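Local coordinates for threonine--tRNA ligase catalytic subunit (Aeropyrum pernix, PDB 3A32), which probably attaches threonine to tRNA(Thr) in two steps, activating the amino acid with ATP before transferring it to the acceptor end, at residues 54-65 with 453-463. Numbering follows the deposited sequence.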
loop_
_atom_site.group_PDB
_atom_site.type_symbol
_atom_site.label_atom_id
_atom_site.label_comp_id
_atom_site.label_asym_id
_atom_site.label_seq_id
_atom_site.Cartn_x
_atom_site.Cartn_y
_atom_site.Cartn_z
ATOM N N ALA A 54 -4.378 -5.467 0.471
ATOM C CA ALA A 54 -4.041 -6.649 1.298
ATOM C C ALA A 54 -2.710 -7.262 0.838
ATOM O O ALA A 54 -1.856 -7.621 1.640
ATOM C CB ALA A 54 -5.182 -7.697 1.254
ATOM N N LEU A 55 -2.548 -7.322 -0.476
ATOM C CA LEU A 55 -1.381 -7.848 -1.129
ATOM C C LEU A 55 -0.114 -7.025 -0.781
ATOM O O LEU A 55 0.897 -7.586 -0.293
ATOM C CB LEU A 55 -1.699 -7.861 -2.633
ATOM C CG LEU A 55 -1.564 -9.086 -3.530
ATOM C CD1 LEU A 55 -1.413 -10.434 -2.762
ATOM C CD2 LEU A 55 -2.670 -9.118 -4.535
ATOM N N ALA A 56 -0.191 -5.707 -0.938
ATOM C CA ALA A 56 0.942 -4.848 -0.611
ATOM C C ALA A 56 1.404 -5.042 0.822
ATOM O O ALA A 56 2.608 -5.097 1.096
ATOM C CB ALA A 56 0.585 -3.347 -0.833
ATOM N N GLU A 57 0.417 -5.134 1.724
ATOM C CA GLU A 57 0.596 -5.169 3.166
ATOM C C GLU A 57 1.183 -6.494 3.621
ATOM O O GLU A 57 2.120 -6.520 4.415
ATOM C CB GLU A 57 -0.774 -4.950 3.843
ATOM C CG GLU A 57 -0.686 -5.134 5.306
ATOM C CD GLU A 57 -2.038 -5.185 6.062
ATOM O OE1 GLU A 57 -3.019 -4.607 5.556
ATOM O OE2 GLU A 57 -2.030 -5.806 7.196
ATOM N N VAL A 58 0.585 -7.599 3.160
ATOM C CA VAL A 58 1.102 -8.958 3.408
ATOM C C VAL A 58 2.505 -9.164 2.830
ATOM O O VAL A 58 3.371 -9.651 3.521
ATOM C CB VAL A 58 0.151 -10.089 2.832
ATOM C CG1 VAL A 58 0.814 -11.481 2.949
ATOM C CG2 VAL A 58 -1.215 -10.079 3.559
ATOM N N LEU A 59 2.729 -8.793 1.577
ATOM C CA LEU A 59 4.034 -8.983 0.962
ATOM C C LEU A 59 5.086 -8.084 1.578
ATOM O O LEU A 59 6.198 -8.545 1.791
ATOM C CB LEU A 59 3.985 -8.786 -0.573
ATOM C CG LEU A 59 3.016 -9.762 -1.253
ATOM C CD1 LEU A 59 2.826 -9.427 -2.734
ATOM C CD2 LEU A 59 3.548 -11.195 -1.029
ATOM N N ALA A 60 4.740 -6.819 1.867
ATOM C CA ALA A 60 5.633 -5.904 2.559
ATOM C C ALA A 60 6.054 -6.433 3.935
ATOM O O ALA A 60 7.244 -6.521 4.230
ATOM C CB ALA A 60 5.010 -4.472 2.682
ATOM N N LYS A 61 5.083 -6.794 4.764
ATOM C CA LYS A 61 5.357 -7.355 6.095
ATOM C C LYS A 61 6.093 -8.683 6.070
ATOM O O LYS A 61 6.994 -8.890 6.909
ATOM C CB LYS A 61 4.064 -7.460 6.934
ATOM C CG LYS A 61 3.429 -6.077 7.223
ATOM C CD LYS A 61 2.044 -6.152 7.858
ATOM C CE LYS A 61 1.587 -4.742 8.172
ATOM N NZ LYS A 61 0.225 -4.680 8.788
ATOM N N PHE A 62 5.721 -9.573 5.134
ATOM C CA PHE A 62 6.469 -10.832 4.916
ATOM C C PHE A 62 7.954 -10.565 4.646
ATOM O O PHE A 62 8.832 -11.178 5.264
ATOM C CB PHE A 62 5.884 -11.681 3.786
ATOM C CG PHE A 62 6.737 -12.909 3.443
ATOM C CD1 PHE A 62 6.910 -13.951 4.379
ATOM C CD2 PHE A 62 7.362 -13.019 2.199
ATOM C CE1 PHE A 62 7.718 -15.073 4.074
ATOM C CE2 PHE A 62 8.172 -14.115 1.879
ATOM C CZ PHE A 62 8.337 -15.165 2.818
ATOM N N HIS A 63 8.225 -9.604 3.752
ATOM C CA HIS A 63 9.586 -9.238 3.453
ATOM C C HIS A 63 10.310 -8.558 4.573
ATOM O O HIS A 63 11.467 -8.886 4.844
ATOM C CB HIS A 63 9.645 -8.475 2.144
ATOM C CG HIS A 63 9.448 -9.377 0.961
ATOM N ND1 HIS A 63 8.202 -9.768 0.517
ATOM C CD2 HIS A 63 10.345 -10.004 0.168
ATOM C CE1 HIS A 63 8.340 -10.534 -0.550
ATOM N NE2 HIS A 63 9.630 -10.740 -0.750
ATOM N N ALA A 64 9.641 -7.653 5.270
ATOM C CA ALA A 64 10.266 -7.038 6.451
ATOM C C ALA A 64 10.683 -8.079 7.558
ATOM O O ALA A 64 11.763 -7.971 8.154
ATOM C CB ALA A 64 9.410 -5.944 6.983
ATOM N N ARG A 65 9.873 -9.115 7.771
ATOM C CA ARG A 65 10.162 -10.179 8.732
ATOM C C ARG A 65 11.306 -11.141 8.340
ATOM O O ARG A 65 11.899 -11.794 9.202
ATOM C CB ARG A 65 8.876 -10.991 8.934
ATOM C CG ARG A 65 7.898 -10.212 9.789
ATOM C CD ARG A 65 6.471 -10.595 9.605
ATOM N NE ARG A 65 6.185 -11.996 9.930
ATOM C CZ ARG A 65 6.058 -12.494 11.164
ATOM N NH1 ARG A 65 6.211 -11.706 12.234
ATOM N NH2 ARG A 65 5.768 -13.796 11.313
ATOM N N VAL A 453 -1.651 -16.915 6.604
ATOM C CA VAL A 453 -1.234 -15.565 6.257
ATOM C C VAL A 453 -0.616 -14.867 7.464
ATOM O O VAL A 453 0.377 -14.161 7.299
ATOM C CB VAL A 453 -2.337 -14.711 5.561
ATOM C CG1 VAL A 453 -1.969 -13.221 5.560
ATOM C CG2 VAL A 453 -2.526 -15.163 4.119
ATOM N N ARG A 454 -1.151 -15.082 8.667
ATOM C CA ARG A 454 -0.461 -14.605 9.879
ATOM C C ARG A 454 0.973 -15.095 10.052
ATOM O O ARG A 454 1.795 -14.372 10.607
ATOM C CB ARG A 454 -1.207 -15.001 11.141
ATOM C CG ARG A 454 -2.454 -14.195 11.380
ATOM C CD ARG A 454 -2.882 -14.261 12.833
ATOM N NE ARG A 454 -3.000 -15.631 13.343
ATOM C CZ ARG A 454 -4.047 -16.443 13.148
ATOM N NH1 ARG A 454 -5.104 -16.046 12.415
ATOM N NH2 ARG A 454 -4.035 -17.661 13.714
ATOM N N SER A 455 1.271 -16.317 9.632
ATOM C CA SER A 455 2.647 -16.827 9.818
ATOM C C SER A 455 3.617 -16.171 8.831
ATOM O O SER A 455 4.802 -16.163 9.032
ATOM C CB SER A 455 2.741 -18.365 9.758
ATOM O OG SER A 455 2.598 -18.801 8.417
ATOM N N LEU A 456 3.084 -15.624 7.751
ATOM C CA LEU A 456 3.881 -14.886 6.778
ATOM C C LEU A 456 4.096 -13.457 7.255
ATOM O O LEU A 456 5.205 -12.963 7.236
ATOM C CB LEU A 456 3.143 -14.820 5.440
ATOM C CG LEU A 456 3.001 -16.034 4.546
ATOM C CD1 LEU A 456 2.235 -15.560 3.286
ATOM C CD2 LEU A 456 4.336 -16.614 4.162
ATOM N N SER A 457 3.025 -12.791 7.674
ATOM C CA SER A 457 3.063 -11.341 7.888
ATOM C C SER A 457 2.782 -10.819 9.309
ATOM O O SER A 457 2.847 -9.601 9.565
ATOM C CB SER A 457 2.190 -10.645 6.846
ATOM O OG SER A 457 0.919 -11.247 6.843
ATOM N N GLY A 458 2.532 -11.723 10.243
ATOM C CA GLY A 458 2.252 -11.333 11.598
ATOM C C GLY A 458 0.771 -11.048 11.704
ATOM O O GLY A 458 0.127 -11.491 12.610
ATOM N N GLN A 459 0.220 -10.323 10.742
ATOM C CA GLN A 459 -1.159 -9.821 10.838
ATOM C C GLN A 459 -1.834 -10.257 9.552
ATOM O O GLN A 459 -1.247 -10.133 8.475
ATOM C CB GLN A 459 -1.134 -8.261 11.007
ATOM C CG GLN A 459 -0.052 -7.721 12.077
ATOM C CD GLN A 459 -0.003 -6.181 12.245
ATOM O OE1 GLN A 459 0.545 -5.432 11.393
ATOM N NE2 GLN A 459 -0.580 -5.700 13.382
ATOM N N ALA A 460 -3.027 -10.833 9.648
ATOM C CA ALA A 460 -3.871 -10.924 8.461
ATOM C C ALA A 460 -4.629 -9.579 8.281
ATOM O O ALA A 460 -5.162 -9.034 9.242
ATOM C CB ALA A 460 -4.841 -12.095 8.548
ATOM N N PRO A 461 -4.625 -9.024 7.061
ATOM C CA PRO A 461 -5.390 -7.808 6.731
ATOM C C PRO A 461 -6.889 -7.931 6.771
ATOM O O PRO A 461 -7.461 -8.772 6.093
ATOM C CB PRO A 461 -4.997 -7.493 5.267
ATOM C CG PRO A 461 -3.774 -8.263 5.015
ATOM C CD PRO A 461 -3.858 -9.520 5.905
ATOM N N ARG A 462 -7.510 -7.042 7.532
ATOM C CA ARG A 462 -8.928 -6.888 7.557
ATOM C C ARG A 462 -9.220 -5.545 6.918
ATOM O O ARG A 462 -8.944 -4.486 7.489
ATOM C CB ARG A 462 -9.478 -6.889 9.015
ATOM C CG ARG A 462 -9.090 -8.153 9.814
ATOM C CD ARG A 462 -10.114 -9.225 9.512
ATOM N NE ARG A 462 -9.823 -10.460 10.195
ATOM C CZ ARG A 462 -10.176 -10.755 11.447
ATOM N NH1 ARG A 462 -10.834 -9.883 12.202
ATOM N NH2 ARG A 462 -9.860 -11.959 11.937
ATOM N N ILE A 463 -9.768 -5.611 5.721
ATOM C CA ILE A 463 -10.181 -4.434 5.028
ATOM C C ILE A 463 -11.675 -4.663 4.706
ATOM O O ILE A 463 -11.974 -5.375 3.719
ATOM C CB ILE A 463 -9.379 -4.239 3.759
ATOM C CG1 ILE A 463 -7.867 -4.306 4.111
ATOM C CG2 ILE A 463 -9.864 -2.886 3.085
ATOM C CD1 ILE A 463 -6.962 -4.316 2.922
#
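Val58, Phe62 and Arg65 hold the C-terminal end of helix 435-457 in a buried contact between domains: helix 48-65 beside the catalytic sheet receives the last turn of the anticodon-binding domain's helix and the loop after it. The axes of the two short helical segments come within 8.5 Å, with their directions 53° apart. Val58 carries the middle. With CG1 anti to the backbone N (chi1 173°), Val58 CG2 lies beside N and presses tightly on Pro461 CG at 3.5 Å, while also meeting Val453 CG1. Pro461 further covers the carboxylate of Glu57, and Ile463 CD1 touches Ala54. One turn on, Leu456 CD2 rests 3.7 Å from Phe62 CD1, and Leu456 O lies at the ring's edge, in its plane, also taking a CA-H...O contact from Phe62 CA. Arg65 bends at chi3 to reach the helix end: its NE donates to Leu456 O (3.0 Å) from above the carbonyl plane, NH2 bonds weakly to Ser455 O, and one guanidinium face covers Gly458 N. A leucine here would probably leave these two terminal carbonyls without their side-chain donor and uncover the peptide at Gly458. Lys61, extended beyond CG, sends NZ to Gln459 OE1 (2.7 Å) and to Glu57 OE2 (3.0 Å), the latter a salt bridge; Glu57 OE1 pairs with Lys61 of the second subunit, and Gln459 NE2 bonds to Ala460 O there. Joining catalytic and anticodon-binding domains beside the dimer interface, the contact belongs to the domain layout of a homodimeric class II aminoacyl-tRNA synthetase.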